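Ethanolamine utilization protein EutJ (Carboxydothermus hydrogenoformans Z-2901, PDB 3H1Q) binds ATP and probably serves ethanolamine utilization as a member of the actin-like ATPase superfamily. Local coordinates at residues Asp39-Val44 and His259-Thr264; Gly49-Gly54 and Thr264-Ala269; Gln75-Leu80 and Ala118-Val123. All blocks are in the same frame, centred on the assembly; numbering follows the deposited sequence.

Contact 1 (Asp39-Val44 and His259-Thr264); sequences DIVLVV and HPLLVT. With ATP (adenosine-5'-triphosphate), chain C.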
# COMPACT_ATOMS: atom_id res chain seq x y z
N ASP A 39 -1.71 5.90 5.83
CA ASP A 39 -2.69 6.50 4.91
C ASP A 39 -3.95 5.67 4.66
O ASP A 39 -3.97 4.44 4.83
CB ASP A 39 -2.02 6.80 3.56
CG ASP A 39 -1.27 5.60 2.99
OD1 ASP A 39 -1.90 4.58 2.54
OD2 ASP A 39 -0.01 5.69 3.03
N ILE A 40 -5.01 6.35 4.24
CA ILE A 40 -6.22 5.69 3.80
C ILE A 40 -6.39 6.09 2.34
O ILE A 40 -6.18 7.26 1.95
CB ILE A 40 -7.44 6.15 4.63
CG1 ILE A 40 -7.31 5.65 6.06
CG2 ILE A 40 -8.77 5.66 4.01
CD1 ILE A 40 -8.38 6.16 6.99
N VAL A 41 -6.74 5.09 1.54
CA VAL A 41 -6.86 5.28 0.12
C VAL A 41 -8.19 4.69 -0.29
O VAL A 41 -8.58 3.59 0.16
CB VAL A 41 -5.69 4.59 -0.67
CG1 VAL A 41 -5.90 4.71 -2.22
CG2 VAL A 41 -4.34 5.16 -0.25
N LEU A 42 -8.89 5.43 -1.15
CA LEU A 42 -10.10 4.95 -1.76
C LEU A 42 -9.84 4.98 -3.25
O LEU A 42 -9.32 5.98 -3.75
CB LEU A 42 -11.25 5.89 -1.41
CG LEU A 42 -12.45 5.82 -2.35
CD1 LEU A 42 -13.41 4.77 -1.85
CD2 LEU A 42 -13.11 7.15 -2.38
N VAL A 43 -10.23 3.90 -3.94
CA VAL A 43 -9.93 3.69 -5.34
C VAL A 43 -11.17 3.16 -6.10
O VAL A 43 -11.87 2.26 -5.61
CB VAL A 43 -8.73 2.71 -5.47
CG1 VAL A 43 -8.51 2.21 -6.89
CG2 VAL A 43 -7.44 3.37 -4.93
N VAL A 44 -11.44 3.72 -7.29
CA VAL A 44 -12.52 3.27 -8.15
C VAL A 44 -11.96 2.81 -9.49
O VAL A 44 -11.06 3.44 -10.04
CB VAL A 44 -13.57 4.40 -8.43
CG1 VAL A 44 -14.72 3.87 -9.29
CG2 VAL A 44 -14.13 4.99 -7.16
N HIS A 259 4.60 3.06 -8.87
CA HIS A 259 4.05 3.83 -7.73
C HIS A 259 3.79 2.90 -6.56
O HIS A 259 2.65 2.53 -6.29
CB HIS A 259 2.81 4.63 -8.11
CG HIS A 259 3.09 5.93 -8.79
ND1 HIS A 259 3.60 7.02 -8.13
CD2 HIS A 259 2.89 6.33 -10.07
CE1 HIS A 259 3.73 8.03 -8.97
NE2 HIS A 259 3.30 7.64 -10.15
N PRO A 260 4.86 2.53 -5.84
CA PRO A 260 4.74 1.38 -4.94
C PRO A 260 3.50 1.46 -4.01
O PRO A 260 2.69 0.50 -3.99
CB PRO A 260 6.09 1.37 -4.19
CG PRO A 260 6.68 2.72 -4.42
CD PRO A 260 6.15 3.22 -5.71
N LEU A 261 3.33 2.60 -3.32
CA LEU A 261 2.20 2.88 -2.42
C LEU A 261 0.82 2.50 -2.92
O LEU A 261 -0.07 2.25 -2.12
CB LEU A 261 2.16 4.36 -2.04
CG LEU A 261 1.31 4.85 -0.85
CD1 LEU A 261 1.95 6.11 -0.25
CD2 LEU A 261 -0.20 5.09 -1.16
N LEU A 262 0.65 2.45 -4.24
CA LEU A 262 -0.65 2.26 -4.84
C LEU A 262 -0.99 0.82 -5.17
O LEU A 262 -2.12 0.49 -5.58
CB LEU A 262 -0.76 3.12 -6.09
CG LEU A 262 -0.91 4.58 -5.71
CD1 LEU A 262 -0.76 5.48 -6.93
CD2 LEU A 262 -2.28 4.75 -5.04
N VAL A 263 -0.03 -0.07 -5.01
CA VAL A 263 -0.27 -1.39 -5.60
C VAL A 263 -1.41 -2.12 -4.89
O VAL A 263 -2.32 -2.60 -5.56
CB VAL A 263 1.02 -2.28 -5.77
CG1 VAL A 263 0.67 -3.62 -6.42
CG2 VAL A 263 2.07 -1.53 -6.57
N THR A 264 -1.38 -2.15 -3.55
CA THR A 264 -2.40 -2.87 -2.79
C THR A 264 -3.74 -2.20 -2.97
O THR A 264 -4.71 -2.87 -3.35
CB THR A 264 -2.07 -3.01 -1.26
OG1 THR A 264 -0.74 -3.54 -1.10
CG2 THR A 264 -3.06 -3.96 -0.57
PG ATP C . -0.39 -0.31 3.69
O1G ATP C . -0.85 0.69 2.64
O2G ATP C . 0.96 -0.92 3.41
O3G ATP C . -1.41 -1.42 3.96
PB ATP C . 0.15 2.10 4.99
O1B ATP C . 0.49 2.69 6.32
O2B ATP C . -0.94 2.80 4.22
O3B ATP C . -0.12 0.52 5.05
PA ATP C . 1.90 2.60 2.66
O1A ATP C . 0.83 3.49 2.10
O2A ATP C . 2.24 1.34 1.91
O3A ATP C . 1.54 2.10 4.16
O5' ATP C . 3.21 3.47 2.98
C5' ATP C . 3.26 4.59 3.85
C4' ATP C . 4.74 4.88 3.96
O4' ATP C . 5.27 5.15 2.66
C3' ATP C . 4.99 6.13 4.78
O3' ATP C . 6.04 5.91 5.73
C2' ATP C . 5.51 7.14 3.79
O2' ATP C . 6.47 8.00 4.38
C1' ATP C . 6.10 6.30 2.67
N9 ATP C . 6.16 7.22 1.48
C8 ATP C . 5.14 7.79 0.82
N7 ATP C . 5.57 8.64 -0.16
C5 ATP C . 6.92 8.64 -0.12
C6 ATP C . 8.03 9.30 -0.87
N6 ATP C . 7.79 10.16 -1.89
N1 ATP C . 9.30 9.01 -0.50
C2 ATP C . 9.60 8.17 0.50
N3 ATP C . 8.65 7.53 1.21
C4 ATP C . 7.31 7.72 0.96

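Contact 2 (Gly49-Gly54 and Thr264-Ala269); sequences GIPVAG and TPLGIA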
# COMPACT_ATOMS: atom_id res chain seq x y z
N GLY A 49 -10.72 -3.14 -14.20
CA GLY A 49 -9.68 -2.69 -13.31
C GLY A 49 -8.91 -1.48 -13.78
O GLY A 49 -7.89 -1.12 -13.20
N ILE A 50 -9.38 -0.84 -14.84
CA ILE A 50 -8.76 0.41 -15.18
C ILE A 50 -9.25 1.48 -14.20
O ILE A 50 -10.45 1.60 -14.00
CB ILE A 50 -9.03 0.84 -16.59
CG1 ILE A 50 -8.54 -0.22 -17.56
CG2 ILE A 50 -8.28 2.12 -16.87
CD1 ILE A 50 -8.62 0.24 -19.00
N PRO A 51 -8.31 2.24 -13.59
CA PRO A 51 -8.58 3.33 -12.66
C PRO A 51 -9.51 4.38 -13.21
O PRO A 51 -9.33 4.83 -14.33
CB PRO A 51 -7.20 3.93 -12.41
CG PRO A 51 -6.28 2.82 -12.61
CD PRO A 51 -6.87 1.99 -13.71
N VAL A 52 -10.52 4.72 -12.41
CA VAL A 52 -11.54 5.73 -12.71
C VAL A 52 -11.41 6.94 -11.77
O VAL A 52 -11.58 8.08 -12.20
CB VAL A 52 -12.94 5.14 -12.58
CG1 VAL A 52 -13.96 6.23 -12.61
CG2 VAL A 52 -13.18 4.17 -13.69
N ALA A 53 -11.08 6.69 -10.50
CA ALA A 53 -10.99 7.75 -9.48
C ALA A 53 -10.22 7.28 -8.27
O ALA A 53 -10.15 6.07 -8.02
CB ALA A 53 -12.40 8.17 -9.05
N GLY A 54 -9.70 8.23 -7.50
CA GLY A 54 -9.10 7.90 -6.22
C GLY A 54 -8.77 9.08 -5.33
O GLY A 54 -8.56 10.19 -5.80
N THR A 264 -1.38 -2.15 -3.55
CA THR A 264 -2.40 -2.87 -2.79
C THR A 264 -3.74 -2.20 -2.97
O THR A 264 -4.71 -2.87 -3.35
CB THR A 264 -2.07 -3.01 -1.26
OG1 THR A 264 -0.74 -3.54 -1.10
CG2 THR A 264 -3.06 -3.96 -0.57
N PRO A 265 -3.81 -0.88 -2.71
CA PRO A 265 -5.07 -0.18 -2.93
C PRO A 265 -5.74 -0.56 -4.27
O PRO A 265 -6.92 -0.96 -4.28
CB PRO A 265 -4.67 1.28 -2.88
CG PRO A 265 -3.50 1.29 -1.95
CD PRO A 265 -2.77 0.03 -2.19
N LEU A 266 -4.99 -0.50 -5.37
CA LEU A 266 -5.55 -0.84 -6.66
C LEU A 266 -6.00 -2.27 -6.65
O LEU A 266 -6.98 -2.62 -7.30
CB LEU A 266 -4.53 -0.65 -7.79
CG LEU A 266 -4.90 -1.28 -9.15
CD1 LEU A 266 -6.05 -0.57 -9.85
CD2 LEU A 266 -3.68 -1.31 -10.06
N GLY A 267 -5.27 -3.11 -5.92
CA GLY A 267 -5.62 -4.54 -5.85
C GLY A 267 -6.95 -4.80 -5.15
O GLY A 267 -7.77 -5.58 -5.63
N ILE A 268 -7.17 -4.13 -4.02
CA ILE A 268 -8.42 -4.24 -3.30
C ILE A 268 -9.58 -3.86 -4.22
O ILE A 268 -10.51 -4.66 -4.44
CB ILE A 268 -8.43 -3.36 -2.06
CG1 ILE A 268 -7.38 -3.83 -1.07
CG2 ILE A 268 -9.75 -3.46 -1.38
CD1 ILE A 268 -7.02 -2.81 -0.05
N ALA A 269 -9.51 -2.66 -4.79
CA ALA A 269 -10.55 -2.23 -5.73
C ALA A 269 -10.88 -3.32 -6.74
O ALA A 269 -11.99 -3.40 -7.23
CB ALA A 269 -10.15 -0.95 -6.42

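Contact 3 (Gln75-Leu80 and Ala118-Val123); sequences QIVREL and AGLELV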
# COMPACT_ATOMS: atom_id res chain seq x y z
N GLN A 75 -14.79 9.17 9.47
CA GLN A 75 -14.62 10.53 8.98
C GLN A 75 -13.80 10.61 7.69
O GLN A 75 -14.24 11.25 6.72
CB GLN A 75 -13.94 11.40 10.03
CG GLN A 75 -14.87 12.31 10.80
CD GLN A 75 -14.62 12.21 12.30
OE1 GLN A 75 -14.72 11.12 12.88
NE2 GLN A 75 -14.28 13.34 12.94
N ILE A 76 -12.61 9.96 7.69
CA ILE A 76 -11.70 9.93 6.52
C ILE A 76 -12.37 9.22 5.35
O ILE A 76 -12.55 9.82 4.28
CB ILE A 76 -10.28 9.30 6.82
CG1 ILE A 76 -9.53 10.04 7.94
CG2 ILE A 76 -9.43 9.22 5.54
CD1 ILE A 76 -9.25 11.52 7.66
N VAL A 77 -12.76 7.96 5.52
CA VAL A 77 -13.46 7.31 4.42
C VAL A 77 -14.62 8.17 3.93
O VAL A 77 -14.78 8.39 2.73
CB VAL A 77 -13.97 5.96 4.80
CG1 VAL A 77 -14.78 5.36 3.65
CG2 VAL A 77 -12.81 5.10 5.19
N ARG A 78 -15.43 8.68 4.86
CA ARG A 78 -16.52 9.55 4.45
C ARG A 78 -16.02 10.70 3.61
O ARG A 78 -16.56 10.95 2.53
CB ARG A 78 -17.36 9.98 5.62
CG ARG A 78 -18.36 8.92 5.93
CD ARG A 78 -19.23 9.23 7.12
NE ARG A 78 -19.94 10.49 6.97
CZ ARG A 78 -21.20 10.61 6.55
NH1 ARG A 78 -21.90 9.52 6.23
NH2 ARG A 78 -21.74 11.82 6.46
N GLU A 79 -14.97 11.39 4.05
CA GLU A 79 -14.55 12.60 3.32
C GLU A 79 -13.98 12.26 1.92
O GLU A 79 -14.17 13.02 0.95
CB GLU A 79 -13.64 13.51 4.16
CG GLU A 79 -12.15 13.16 4.23
CD GLU A 79 -11.46 13.70 5.53
OE1 GLU A 79 -11.86 13.30 6.68
OE2 GLU A 79 -10.50 14.53 5.40
N LEU A 80 -13.34 11.08 1.83
CA LEU A 80 -12.82 10.57 0.57
C LEU A 80 -13.97 10.24 -0.37
O LEU A 80 -14.02 10.78 -1.48
CB LEU A 80 -11.94 9.34 0.80
CG LEU A 80 -10.71 9.52 1.69
CD1 LEU A 80 -9.98 8.23 1.76
CD2 LEU A 80 -9.77 10.63 1.21
N ALA A 118 -19.18 4.28 6.51
CA ALA A 118 -19.04 5.45 5.63
C ALA A 118 -20.13 5.44 4.54
O ALA A 118 -20.26 6.38 3.75
CB ALA A 118 -17.66 5.56 5.05
N GLY A 119 -20.92 4.38 4.54
CA GLY A 119 -22.08 4.32 3.72
C GLY A 119 -21.86 3.47 2.51
O GLY A 119 -22.47 3.71 1.46
N LEU A 120 -21.00 2.46 2.67
CA LEU A 120 -20.67 1.56 1.60
C LEU A 120 -21.03 0.14 2.01
O LEU A 120 -20.52 -0.35 3.01
CB LEU A 120 -19.17 1.68 1.28
CG LEU A 120 -18.79 3.03 0.66
CD1 LEU A 120 -17.29 3.31 0.68
CD2 LEU A 120 -19.32 3.10 -0.76
N GLU A 121 -21.92 -0.51 1.26
CA GLU A 121 -22.22 -1.90 1.55
C GLU A 121 -20.95 -2.67 1.24
O GLU A 121 -20.40 -2.57 0.14
CB GLU A 121 -23.39 -2.46 0.74
CG GLU A 121 -24.23 -1.40 0.05
CD GLU A 121 -25.73 -1.73 0.01
OE1 GLU A 121 -26.14 -2.70 0.71
OE2 GLU A 121 -26.49 -1.01 -0.71
N LEU A 122 -20.48 -3.40 2.25
CA LEU A 122 -19.29 -4.24 2.16
C LEU A 122 -19.51 -5.31 1.09
O LEU A 122 -20.50 -6.04 1.11
CB LEU A 122 -18.98 -4.86 3.51
CG LEU A 122 -17.58 -5.33 3.94
CD1 LEU A 122 -16.45 -4.46 3.39
CD2 LEU A 122 -17.49 -5.37 5.46
N VAL A 123 -18.58 -5.34 0.13
CA VAL A 123 -18.60 -6.29 -0.98
C VAL A 123 -17.92 -7.57 -0.55
O VAL A 123 -18.32 -8.67 -0.96
CB VAL A 123 -17.83 -5.70 -2.18
CG1 VAL A 123 -17.66 -6.74 -3.26
CG2 VAL A 123 -18.56 -4.50 -2.70

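Contact 1 (Asp39-Val44 and His259-Thr264)
L261 lies beside the strand residues D39 and V41 and beside the alpha phosphate of ATP, at the nucleotide site of an actin-like ATPase fold. Its CD1 lies 3.8 Å from D39 OD2, while CD2 borders both the carboxylate and V41, meeting V41 CG2 at 4.2 Å. The touch on V41 is purely apolar; against D39 the methyls face carboxylate oxygens. The branch carbon faces the nucleotide, with L261 CG 3.3 Å from ATP O1A, and CD1 also reaches the adenine, 3.8 Å from ATP C8. One leucine thus borders the alpha phosphate, the base and the strand. With CG anti to the backbone N (chi1 -165°), the side chain extends from its turn toward the strand. D39 approaches the same phosphate oxygen from the strand, roughly at right angles to the leucine's approach: OD1 is near both the alpha and beta phosphates, and OD2 lies closest to O1A. Its CG stands between the backbone N and the carbonyl carbon (chi1 51°), turning the carboxylate to the triphosphate. Cutting D39 back to an alanine is likely to leave ATP O1A and O2B without the carboxylate that reaches them and to open a gap beside L261. Further out, W58 of the adjoining strand touches both D39 and L261, and L56 touches both V41 and L261, so both strands contribute to the packing round L261. ATP is hydrogen-bonded to E190 OE2, K193 NZ and G235 N. Strand 39-45 pairs on one edge with strand 30-34 and on the other with strand 51-58. The turn carrying L261 leads into helix 263-269; within it L262 N donates to H259 O at 2.9 Å, and H259 ND1 is hydrogen-bonded to the hydroxyl of Y238.

Contact 2 (Gly49-Gly54 and Thr264-Ala269)
L266 is the one residue of 264-269 that touches 49-54, reaching from helix 263-269 to P51 and G49. Its CD1 is the atom that touches: it lies 4.4 Å from P51 CG, a loose meeting of a methyl with the corner of the proline ring. CG is anti to the backbone N (chi1 167°), which carries the branch out from the helix and brings CD1 forward to the strand, although the bond leaving the backbone does not itself point there. Helix 3-18 closes over the same spot, with L10 on L266 and K9, L13 and L16 on P51. The remaining direct contact is between a methyl and a carbonyl: G49 O comes within 3.9 Å of L266 CD1, the C=O directed broadly toward the methyl. G49 has a positive phi of 76°, a backbone turn most easily taken by a residue without a side chain. No hydrogen bond joins the two segments. The setting is the edge of the five-stranded sheet of an actin-like domain, where strand 51-58 is outermost and the helix lies across one face; P265 rests on V41, and A269 on V43 and T45. Polar bonds serve each element separately. At the strand start P51 O accepts from N23 ND2, and two successive residues, V52 and A53, bond through the backbone to the single residue V44 on the next strand, a classic beta bulge. On the helix I268 N donates to T264 O at 2.8 Å and A269 N to P265 O at 3.1 Å. T264 turns the other way, its OG1 hydrogen-bonded to D145 OD2 and its side chain against A131 and A132 of helix 128-136.

Contact 3 (Gln75-Leu80 and Ala118-Val123)
A118 sets its methyl against V77 and R78 of helix 70-87, where the two backbones come within 5.0 Å between the CA atoms of R78 and A118. A118 CB lies 3.2 Å from V77 CG1 and 3.5 Å from R78 CG, so the methyl is placed between the V77 branch and the aliphatic start of R78. V77 reaches it with CG1, the methyl lying anti to its backbone N (chi1 176°). R78 passes with its aliphatic part: CG lies alongside A118, and a bend at chi3 turns the chain beyond. Next comes G119, whose positive phi (103°) belongs to a Schellman motif ending helix 110-117 and leading the chain toward the sheet. L120 then turns back inward; its CD1 reaches V77 CG1 at 4.4 Å, and the side chain also rests on A95. From E121 onward the segment leaves helix 70-87. E121 and V123 pair through the backbone with A95 of strand 94-98, and L122 packs on T97. On the helix, I76 and L80 pack on strands 39-45 and 51-58, while E79 makes a salt bridge to K57. Strand 94-98, helix 110-117 and parallel strand 121-126 form a beta-alpha-beta unit, and the contact ties the helix-to-strand connection of this unit to the preceding helix 70-87, as in the RNase H-like domain of actin-like ATPases.

Contacts 1 and 2 share T264: the turn before helix 263-269 meets strand 39-45, and L266 within the helix meets P51 and the loop residue G49; contact 3 involves the same sheet through helix 70-87. The centres of contacts 1, 2 and 3 lie about 5, 11 and 18 Å from the chain centre, and all touching residues are buried except R78 in contact 3. Chemistry follows place: beside ATP a carboxylate and phosphates face a leucine, at the sheet edge a methyl meets a proline and a carbonyl, at the periphery aliphatic groups meet alone. I40 packs on I76 and L80, and L42 on L80, joining contacts 1 and 3, whereas contacts 2 and 3 do not touch.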